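PDB 5XBU: endo-beta-1,4-glucanase from Ampullaria crossean, which probably hydrolyses internal beta-1,4-glucosidic bonds of cellulose, as an endoglucanase of glycoside hydrolase family 45. Local coordinates for residues L53-T58 with Q172-Q177; E62-D67 with V160-V165; G125-N130 with G136-F141. One frame throughout, in Å; residues are numbered along the deposited sequence.

In the fold
The three contacts nest without crossing. From the N terminus the chain passes strand 22-30 and enters helix 50-54, whose last residues begin 53-58 and open the widest loop. That loop is closed by 172-177, near the C-terminal end, in interaction 1. Directly after strand 57-60, helix 62-65 begins the middle loop, closed when strand 160-165 arrives in interaction 2. Innermost, 125-130 meets 136-141 across the short loop that leads into strand 140-144, interaction 3. All three reach the mixed sheet of the double-psi beta-barrel. Interactions 2 and 3 lie about 8 Å apart between centres and are bonded through W162 to E138 and D67 to K126; interaction 1 ties the last helix to the barrel's far side.

Interaction 1 (L53-T58 with Q172-Q177); sequences LQKHVT and QANYQQ
K55 and N174 meet through a single polar bond that bridges two otherwise separate pieces of chain. The ammonium NZ of K55 donates to OD1 of N174 at 2.7 Å. It arrives in the carbonyl plane on a lone pair, with a C=O...donor angle of 133°. The two side chains come from opposite directions. With CG of K55 beside its backbone N (chi1 -69°) and the rest of the chain extended, the lysine spans most of the gap. N174 reaches back from helix 169-175 with the amide oxygen leading.

The tight part is confined to the end of this bridge. CE of K55 passes 3.4 Å from OD1 of N174, and CD runs alongside at a similar separation, so the oxygen rests against the last methylenes as well as the charge. D170, one turn earlier on the same helix, forms a salt bridge with the same NZ; the lysine is therefore gripped by a carboxylate and an amide oxygen together. The loose part is everything else. The closest CA atoms, those of K55 and N174, are 10.0 Å apart, and only 76 Å² is buried between the segments. Both touching residues remain partly exposed, so this is a surface contact in which solvent probably screens the salt bridge of K55 with D170.

K55 is the first residue to leave helical geometry after helix 50-54, and H56 centres an inverse gamma turn leading into strand 57-60. Q149 NE2 bonds the carbonyl oxygens of L53 and K55. W51 of helix 50-54 touches N174 and donates to OE1 of Q177, just beyond helix 169-175. Y175 of the same helix rests on M107 of strand 104-108, the parallel neighbour of strand 57-60 in the barrel sheet.

Interaction 2 (E62-D67 with V160-V165); sequences ERYFDD and VTWEEV
Y64 carries this contact, meeting an indole and a carboxylate from strand 160-165 with its ring face and its hydroxyl. W162 comes from the opposite direction and turns the edge of its six-membered ring toward the tyrosine face, a T-shaped pair with planes at 71° and centroids 5.1 Å apart. Its CH2 atom approaches closest, 3.7 Å from CE1 of Y64, while CZ3 lies 4.0 Å from CZ of Y64. A chi1 of 82° sets CG of W162 between the backbone N and the carbonyl carbon, swinging the indole off the strand toward the helix.

E164, two residues on, is engaged at the tyrosine edge. OH of Y64 donates to OE2 of E164 at 2.6 Å, on the anti side of the carboxylate and tilted out of its plane; ring and carboxylate planes stand 62° apart. K80 forms a salt bridge with the other oxygen, OE1.

In the double-psi barrel, this joins short helix 62-65, directly after strand 57-60, to strand 160-165, paired with strands 22-30 and 81-86. The helix ends in a Schellman motif with D67 as C-prime residue at positive phi: its N bonds to Y64 O, and the N of the residue after it to R63 O. V82 and V139 pack against the tyrosine. The nitrogen end of the indole bonds away from Y64, NE1 of W162 donating to OE2 of E138.

Interaction 3 (G125-N130 with G136-F141); sequences GKPGTN and GYEVHF
The carboxylate of E138 is the flat group here, and the puckered ring of P127 lies over one of its faces. CB of P127 sits almost directly above CD of E138, 3.7 Å from OE2 of the same residue. G128 N lies on the same side, obliquely over OE1, and makes no direct bond to it. The oxygens find their polar partners around the outside of the group: OE2 takes the indole NE1 of W162, and OE1 accepts a hydrogen bond from water 2 at 2.6 Å. Next to CB in the proline ring, CG of P127 touches V139, 4.2 Å from CB of V139.

The glutamate is sent toward the turn by its first torsion: at chi1 69°, CG lies between the backbone N and the carbonyl carbon, and the chain then runs extended. Facing it is a type II beta turn from K126 to T129, with P127 and G128 at its corners. OG1 of T129 closes the turn a second time, donating to K126 O at 2.7 Å in addition to the backbone bond from T129 N.

Two waters do the polar joining. Water 2 accepts from G128 N at 2.9 Å and from N130 N at 3.1 Å, relaying both amides to the glutamate. Water 1 donates to G125 O at 2.8 Å and to E138 O at 2.7 Å, linking two carbonyls that could not bond each other. The loop thus lies against the approach to strand 140-144, with K126 additionally salt-bridged to D67.

No direct hydrogen bond crosses between the segments. E138 accepts through both oxygens, one from protein and one from water, so its negative charge, if present, is probably stabilised by the indole N-H and, through water 2, by the amides of G128 and N130, while P127 shields a face.

Interaction 1 (L53-T58 with Q172-Q177)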
loop_
_atom_site.group_PDB
_atom_site.type_symbol
_atom_site.label_atom_id
_atom_site.label_comp_id
_atom_site.label_asym_id
_atom_site.label_seq_id
_atom_site.Cartn_x
_atom_site.Cartn_y
_atom_site.Cartn_z
ATOM N N LEU A 53 -13.812 2.683 3.487
ATOM C CA LEU A 53 -13.326 2.973 4.827
ATOM C C LEU A 53 -13.187 1.726 5.684
ATOM O O LEU A 53 -12.480 1.764 6.694
ATOM C CB LEU A 53 -14.306 3.944 5.521
ATOM C CG LEU A 53 -14.364 5.323 4.886
ATOM C CD1 LEU A 53 -15.379 6.170 5.604
ATOM C CD2 LEU A 53 -12.989 6.011 4.884
ATOM N N GLN A 54 -13.853 0.631 5.307
ATOM C CA GLN A 54 -13.999 -0.547 6.161
ATOM C C GLN A 54 -13.097 -1.715 5.782
ATOM O O GLN A 54 -12.746 -2.523 6.661
ATOM C CB GLN A 54 -15.445 -1.056 6.091
ATOM C CG GLN A 54 -16.470 -0.111 6.649
ATOM C CD GLN A 54 -17.873 -0.442 6.184
ATOM O OE1 GLN A 54 -18.076 -1.136 5.190
ATOM N NE2 GLN A 54 -18.862 0.068 6.912
ATOM N N LYS A 55 -12.810 -1.876 4.499
ATOM C CA LYS A 55 -12.168 -3.078 3.978
ATOM C C LYS A 55 -10.658 -2.931 3.956
ATOM O O LYS A 55 -10.119 -1.920 4.398
ATOM C CB LYS A 55 -12.737 -3.445 2.622
ATOM C CG LYS A 55 -14.175 -3.921 2.701
ATOM C CD LYS A 55 -14.572 -4.640 1.426
ATOM C CE LYS A 55 -15.952 -5.167 1.492
ATOM N NZ LYS A 55 -16.230 -6.002 0.303
ATOM N N HIS A 56 -9.979 -3.982 3.482
ATOM C CA HIS A 56 -8.529 -3.986 3.344
ATOM C C HIS A 56 -8.186 -3.252 2.047
ATOM O O HIS A 56 -8.106 -3.848 0.967
ATOM C CB HIS A 56 -8.030 -5.417 3.302
ATOM C CG HIS A 56 -8.211 -6.145 4.569
ATOM N ND1 HIS A 56 -8.507 -7.488 4.609
ATOM C CD2 HIS A 56 -8.112 -5.742 5.861
ATOM C CE1 HIS A 56 -8.624 -7.876 5.877
ATOM N NE2 HIS A 56 -8.382 -6.836 6.655
ATOM N N VAL A 57 -8.003 -1.946 2.192
ATOM C CA VAL A 57 -7.671 -1.070 1.083
ATOM C C VAL A 57 -6.422 -0.271 1.448
ATOM O O VAL A 57 -6.082 -0.074 2.626
ATOM C CB VAL A 57 -8.877 -0.178 0.685
ATOM C CG1 VAL A 57 -10.006 -1.049 0.149
ATOM C CG2 VAL A 57 -9.343 0.727 1.823
ATOM N N THR A 58 -5.718 0.168 0.411
ATOM C CA THR A 58 -4.429 0.793 0.573
ATOM C C THR A 58 -4.255 2.000 -0.351
ATOM O O THR A 58 -4.830 2.085 -1.442
ATOM C CB THR A 58 -3.298 -0.250 0.370
ATOM O OG1 THR A 58 -2.016 0.319 0.606
ATOM C CG2 THR A 58 -3.264 -0.889 -1.017
ATOM N N GLN A 172 -13.326 -6.911 -6.153
ATOM C CA GLN A 172 -13.481 -6.627 -7.574
ATOM C C GLN A 172 -14.835 -5.983 -7.861
ATOM O O GLN A 172 -14.936 -5.037 -8.656
ATOM C CB GLN A 172 -13.306 -7.929 -8.344
ATOM C CG GLN A 172 -13.275 -7.766 -9.830
ATOM C CD GLN A 172 -11.877 -7.514 -10.347
ATOM O OE1 GLN A 172 -10.955 -7.211 -9.587
ATOM N NE2 GLN A 172 -11.711 -7.652 -11.652
ATOM N N ALA A 173 -15.889 -6.474 -7.202
ATOM C CA ALA A 173 -17.212 -5.887 -7.364
ATOM C C ALA A 173 -17.284 -4.491 -6.763
ATOM O O ALA A 173 -17.905 -3.592 -7.341
ATOM C CB ALA A 173 -18.277 -6.810 -6.769
ATOM N N ASN A 174 -16.673 -4.296 -5.589
ATOM C CA ASN A 174 -16.598 -2.961 -5.006
ATOM C C ASN A 174 -15.959 -1.984 -5.984
ATOM O O ASN A 174 -16.447 -0.867 -6.185
ATOM C CB ASN A 174 -15.739 -2.977 -3.729
ATOM C CG ASN A 174 -16.392 -3.627 -2.511
ATOM O OD1 ASN A 174 -15.685 -4.240 -1.718
ATOM N ND2 ASN A 174 -17.688 -3.446 -2.311
ATOM N N TYR A 175 -14.829 -2.381 -6.584
ATOM C CA TYR A 175 -14.065 -1.462 -7.421
ATOM C C TYR A 175 -14.868 -1.002 -8.638
ATOM O O TYR A 175 -14.659 0.100 -9.149
ATOM C CB TYR A 175 -12.724 -2.094 -7.860
ATOM C CG TYR A 175 -11.878 -1.049 -8.548
ATOM C CD1 TYR A 175 -11.412 0.063 -7.844
ATOM C CD2 TYR A 175 -11.645 -1.100 -9.919
ATOM C CE1 TYR A 175 -10.755 1.104 -8.482
ATOM C CE2 TYR A 175 -10.955 -0.071 -10.572
ATOM C CZ TYR A 175 -10.541 1.017 -9.841
ATOM O OH TYR A 175 -9.902 2.057 -10.480
ATOM N N GLN A 176 -15.789 -1.840 -9.106
ATOM C CA GLN A 176 -16.605 -1.497 -10.267
ATOM C C GLN A 176 -17.388 -0.215 -10.070
ATOM O O GLN A 176 -17.717 0.458 -11.051
ATOM C CB GLN A 176 -17.500 -2.678 -10.635
ATOM C CG GLN A 176 -16.662 -3.796 -11.221
ATOM C CD GLN A 176 -17.298 -5.157 -11.221
ATOM O OE1 GLN A 176 -18.389 -5.363 -10.699
ATOM N NE2 GLN A 176 -16.598 -6.110 -11.825
ATOM N N GLN A 177 -17.694 0.152 -8.830
ATOM C CA GLN A 177 -18.397 1.408 -8.633
ATOM C C GLN A 177 -17.484 2.608 -8.423
ATOM O O GLN A 177 -17.993 3.727 -8.315
ATOM C CB GLN A 177 -19.557 1.334 -7.652
ATOM C CG GLN A 177 -19.098 1.126 -6.306
ATOM C CD GLN A 177 -20.214 1.055 -5.224
ATOM O OE1 GLN A 177 -19.931 0.725 -4.046
ATOM N NE2 GLN A 177 -21.460 1.376 -5.604
#

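Interaction 2 (E62-D67 with V160-V165)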
loop_
_atom_site.group_PDB
_atom_site.type_symbol
_atom_site.label_atom_id
_atom_site.label_comp_id
_atom_site.label_asym_id
_atom_site.label_seq_id
_atom_site.Cartn_x
_atom_site.Cartn_y
_atom_site.Cartn_z
ATOM N N GLU A 62 3.376 6.830 -4.491
ATOM C CA GLU A 62 2.941 7.429 -5.749
ATOM C C GLU A 62 3.458 6.717 -6.999
ATOM O O GLU A 62 2.692 6.512 -7.947
ATOM C CB GLU A 62 3.417 8.885 -5.745
ATOM C CG GLU A 62 2.979 9.721 -6.925
ATOM C CD GLU A 62 3.380 11.172 -6.780
ATOM O OE1 GLU A 62 3.587 11.795 -7.836
ATOM O OE2 GLU A 62 3.472 11.699 -5.651
ATOM N N ARG A 63 4.752 6.407 -7.064
ATOM C CA ARG A 63 5.285 5.860 -8.306
ATOM C C ARG A 63 4.772 4.455 -8.589
ATOM O O ARG A 63 4.657 4.084 -9.762
ATOM C CB ARG A 63 6.805 5.950 -8.332
ATOM C CG ARG A 63 7.320 7.378 -8.427
ATOM C CD ARG A 63 7.137 8.003 -9.847
ATOM N NE ARG A 63 7.574 9.411 -9.801
ATOM C CZ ARG A 63 6.820 10.423 -9.395
ATOM N NH1 ARG A 63 5.521 10.242 -9.194
ATOM N NH2 ARG A 63 7.382 11.600 -9.171
ATOM N N TYR A 64 4.430 3.655 -7.577
ATOM C CA TYR A 64 3.706 2.419 -7.850
ATOM C C TYR A 64 2.260 2.715 -8.220
ATOM O O TYR A 64 1.729 2.157 -9.184
ATOM C CB TYR A 64 3.781 1.423 -6.678
ATOM C CG TYR A 64 2.920 0.219 -6.930
ATOM C CD1 TYR A 64 3.231 -0.706 -7.920
ATOM C CD2 TYR A 64 1.741 0.043 -6.232
ATOM C CE1 TYR A 64 2.403 -1.769 -8.200
ATOM C CE2 TYR A 64 0.901 -0.999 -6.511
ATOM C CZ TYR A 64 1.218 -1.913 -7.486
ATOM O OH TYR A 64 0.334 -2.934 -7.721
ATOM N N PHE A 65 1.602 3.586 -7.445
ATOM C CA PHE A 65 0.218 3.952 -7.719
ATOM C C PHE A 65 -0.023 4.261 -9.188
ATOM O O PHE A 65 -1.029 3.811 -9.751
ATOM C CB PHE A 65 -0.155 5.154 -6.858
ATOM C CG PHE A 65 -1.515 5.691 -7.134
ATOM C CD1 PHE A 65 -2.625 5.092 -6.587
ATOM C CD2 PHE A 65 -1.700 6.820 -7.926
ATOM C CE1 PHE A 65 -3.895 5.595 -6.828
ATOM C CE2 PHE A 65 -2.951 7.316 -8.167
ATOM C CZ PHE A 65 -4.071 6.691 -7.625
ATOM N N ASP A 66 0.870 5.043 -9.797
ATOM C CA ASP A 66 0.707 5.441 -11.195
ATOM C C ASP A 66 1.751 4.830 -12.109
ATOM O O ASP A 66 2.020 5.385 -13.178
ATOM C CB ASP A 66 0.674 6.953 -11.367
ATOM C CG ASP A 66 0.086 7.368 -12.713
ATOM O OD1 ASP A 66 -0.820 6.650 -13.227
ATOM O OD2 ASP A 66 0.552 8.396 -13.245
ATOM N N ASP A 67 2.330 3.689 -11.739
ATOM C CA ASP A 67 3.246 2.954 -12.617
ATOM C C ASP A 67 4.304 3.857 -13.260
ATOM O O ASP A 67 4.494 3.861 -14.480
ATOM C CB ASP A 67 2.492 2.161 -13.691
ATOM C CG ASP A 67 3.398 1.253 -14.502
ATOM O OD1 ASP A 67 4.370 0.708 -13.932
ATOM O OD2 ASP A 67 3.125 1.075 -15.705
ATOM N N VAL A 160 6.855 -6.351 5.055
ATOM C CA VAL A 160 6.144 -7.415 4.364
ATOM C C VAL A 160 6.870 -7.741 3.067
ATOM O O VAL A 160 7.612 -6.918 2.527
ATOM C CB VAL A 160 4.678 -7.020 4.048
ATOM C CG1 VAL A 160 3.926 -6.664 5.341
ATOM C CG2 VAL A 160 4.631 -5.820 3.086
ATOM N N THR A 161 6.618 -8.935 2.543
ATOM C CA THR A 161 6.816 -9.176 1.126
ATOM C C THR A 161 5.515 -8.858 0.391
ATOM O O THR A 161 4.428 -8.953 0.969
ATOM C CB THR A 161 7.287 -10.596 0.815
ATOM O OG1 THR A 161 6.340 -11.559 1.281
ATOM C CG2 THR A 161 8.670 -10.859 1.425
ATOM N N TRP A 162 5.634 -8.435 -0.876
ATOM C CA TRP A 162 4.462 -7.974 -1.602
ATOM C C TRP A 162 4.417 -8.591 -2.991
ATOM O O TRP A 162 5.449 -8.814 -3.640
ATOM C CB TRP A 162 4.416 -6.429 -1.685
ATOM C CG TRP A 162 5.257 -5.817 -2.785
ATOM C CD1 TRP A 162 6.604 -5.548 -2.815
ATOM C CD2 TRP A 162 4.753 -5.383 -4.059
ATOM N NE1 TRP A 162 6.954 -5.008 -4.016
ATOM C CE2 TRP A 162 5.840 -4.902 -4.798
ATOM C CE3 TRP A 162 3.479 -5.364 -4.642
ATOM C CZ2 TRP A 162 5.694 -4.384 -6.072
ATOM C CZ3 TRP A 162 3.330 -4.849 -5.885
ATOM C CH2 TRP A 162 4.442 -4.371 -6.600
ATOM N N GLU A 163 3.201 -8.861 -3.464
ATOM C CA GLU A 163 3.014 -9.223 -4.862
ATOM C C GLU A 163 1.621 -8.837 -5.289
ATOM O O GLU A 163 0.700 -8.790 -4.477
ATOM C CB GLU A 163 3.198 -10.713 -5.164
ATOM C CG GLU A 163 2.276 -11.582 -4.336
ATOM C CD GLU A 163 2.321 -13.070 -4.690
ATOM O OE1 GLU A 163 1.812 -13.889 -3.898
ATOM O OE2 GLU A 163 2.838 -13.417 -5.755
ATOM N N GLU A 164 1.461 -8.575 -6.572
ATOM C CA GLU A 164 0.129 -8.344 -7.127
ATOM C C GLU A 164 -0.583 -9.676 -7.275
ATOM O O GLU A 164 0.021 -10.681 -7.652
ATOM C CB GLU A 164 0.192 -7.701 -8.494
ATOM C CG GLU A 164 0.335 -6.239 -8.435
ATOM C CD GLU A 164 0.274 -5.554 -9.800
ATOM O OE1 GLU A 164 -0.222 -6.115 -10.816
ATOM O OE2 GLU A 164 0.696 -4.398 -9.824
ATOM N N VAL A 165 -1.877 -9.682 -6.987
ATOM C CA VAL A 165 -2.699 -10.882 -7.103
ATOM C C VAL A 165 -4.043 -10.473 -7.681
ATOM O O VAL A 165 -4.469 -9.321 -7.538
ATOM C CB VAL A 165 -2.907 -11.562 -5.722
ATOM C CG1 VAL A 165 -1.594 -11.992 -5.131
ATOM C CG2 VAL A 165 -3.604 -10.629 -4.727
#

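Interaction 3 (G125-N130 with G136-F141)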
loop_
_atom_site.group_PDB
_atom_site.type_symbol
_atom_site.label_atom_id
_atom_site.label_comp_id
_atom_site.label_asym_id
_atom_site.label_seq_id
_atom_site.Cartn_x
_atom_site.Cartn_y
_atom_site.Cartn_z
ATOM N N GLY A 125 11.095 6.214 -8.326
ATOM C CA GLY A 125 10.815 5.384 -9.477
ATOM C C GLY A 125 9.928 4.240 -9.059
ATOM O O GLY A 125 9.847 3.908 -7.873
ATOM N N LYS A 126 9.285 3.626 -10.038
ATOM C CA LYS A 126 8.393 2.509 -9.802
ATOM C C LYS A 126 9.199 1.266 -9.419
ATOM O O LYS A 126 10.421 1.190 -9.634
ATOM C CB LYS A 126 7.601 2.239 -11.086
ATOM C CG LYS A 126 8.493 1.840 -12.277
ATOM C CD LYS A 126 7.708 1.480 -13.504
ATOM C CE LYS A 126 7.725 0.005 -13.687
ATOM N NZ LYS A 126 6.974 -0.400 -14.891
ATOM N N PRO A 127 8.531 0.244 -8.874
ATOM C CA PRO A 127 9.227 -1.026 -8.616
ATOM C C PRO A 127 9.863 -1.550 -9.900
ATOM O O PRO A 127 9.289 -1.449 -10.974
ATOM C CB PRO A 127 8.113 -1.940 -8.095
ATOM C CG PRO A 127 7.143 -0.980 -7.452
ATOM C CD PRO A 127 7.127 0.201 -8.437
ATOM N N GLY A 128 11.085 -2.100 -9.797
ATOM C CA GLY A 128 11.874 -2.548 -10.941
ATOM C C GLY A 128 12.963 -1.603 -11.341
ATOM O O GLY A 128 13.831 -1.971 -12.148
ATOM N N THR A 129 12.947 -0.394 -10.801
ATOM C CA THR A 129 13.928 0.603 -11.166
ATOM C C THR A 129 14.953 0.844 -10.084
ATOM O O THR A 129 15.781 1.754 -10.231
ATOM C CB THR A 129 13.292 1.929 -11.570
ATOM O OG1 THR A 129 12.618 2.514 -10.447
ATOM C CG2 THR A 129 12.346 1.749 -12.734
ATOM N N ASN A 130 14.913 0.063 -9.001
ATOM C CA ASN A 130 15.913 0.132 -7.929
ATOM C C ASN A 130 15.892 1.456 -7.182
ATOM O O ASN A 130 16.910 1.862 -6.591
ATOM C CB ASN A 130 17.311 -0.226 -8.416
ATOM C CG ASN A 130 17.337 -1.582 -9.060
ATOM O OD1 ASN A 130 16.741 -2.511 -8.562
ATOM N ND2 ASN A 130 18.034 -1.708 -10.166
ATOM N N GLY A 136 14.799 1.692 2.581
ATOM C CA GLY A 136 15.316 0.682 1.685
ATOM C C GLY A 136 14.286 -0.149 0.958
ATOM O O GLY A 136 14.662 -1.156 0.345
ATOM N N TYR A 137 13.021 0.278 0.941
ATOM C CA TYR A 137 11.977 -0.496 0.274
ATOM C C TYR A 137 11.590 0.139 -1.052
ATOM O O TYR A 137 11.464 1.363 -1.161
ATOM C CB TYR A 137 10.725 -0.632 1.166
ATOM C CG TYR A 137 11.068 -1.307 2.467
ATOM C CD1 TYR A 137 11.217 -2.675 2.516
ATOM C CD2 TYR A 137 11.273 -0.557 3.605
ATOM C CE1 TYR A 137 11.588 -3.321 3.707
ATOM C CE2 TYR A 137 11.645 -1.189 4.811
ATOM C CZ TYR A 137 11.779 -2.559 4.838
ATOM O OH TYR A 137 12.163 -3.137 6.044
ATOM N N GLU A 138 11.348 -0.713 -2.041
ATOM C CA GLU A 138 10.976 -0.238 -3.384
ATOM C C GLU A 138 9.557 0.293 -3.483
ATOM O O GLU A 138 9.211 0.881 -4.513
ATOM C CB GLU A 138 11.169 -1.321 -4.434
ATOM C CG GLU A 138 10.212 -2.467 -4.313
ATOM C CD GLU A 138 10.253 -3.448 -5.454
ATOM O OE1 GLU A 138 11.191 -3.385 -6.293
ATOM O OE2 GLU A 138 9.310 -4.270 -5.541
ATOM N N VAL A 139 8.717 0.024 -2.492
ATOM C CA VAL A 139 7.330 0.445 -2.498
ATOM C C VAL A 139 6.874 0.503 -1.051
ATOM O O VAL A 139 7.424 -0.180 -0.174
ATOM C CB VAL A 139 6.455 -0.515 -3.343
ATOM C CG1 VAL A 139 6.332 -1.870 -2.726
ATOM C CG2 VAL A 139 5.098 0.088 -3.661
ATOM N N HIS A 140 5.867 1.339 -0.811
ATOM C CA HIS A 140 5.247 1.505 0.493
ATOM C C HIS A 140 3.745 1.345 0.340
ATOM O O HIS A 140 3.160 1.876 -0.604
ATOM C CB HIS A 140 5.560 2.871 1.065
ATOM C CG HIS A 140 5.078 3.041 2.452
ATOM N ND1 HIS A 140 5.776 2.504 3.508
ATOM C CD2 HIS A 140 3.957 3.622 2.945
ATOM C CE1 HIS A 140 5.089 2.759 4.605
ATOM N NE2 HIS A 140 3.990 3.438 4.302
ATOM N N PHE A 141 3.108 0.679 1.296
ATOM C CA PHE A 141 1.649 0.558 1.350
ATOM C C PHE A 141 1.129 1.217 2.619
ATOM O O PHE A 141 1.387 0.731 3.721
ATOM C CB PHE A 141 1.188 -0.891 1.227
ATOM C CG PHE A 141 1.548 -1.478 -0.097
ATOM C CD1 PHE A 141 0.839 -1.115 -1.248
ATOM C CD2 PHE A 141 2.639 -2.342 -0.242
ATOM C CE1 PHE A 141 1.200 -1.594 -2.488
ATOM C CE2 PHE A 141 2.983 -2.829 -1.489
ATOM C CZ PHE A 141 2.281 -2.462 -2.611
HETATM O O HOH W 1 8.003 2.547 -6.295
HETATM O O HOH W 2 12.813 -1.719 -7.521
#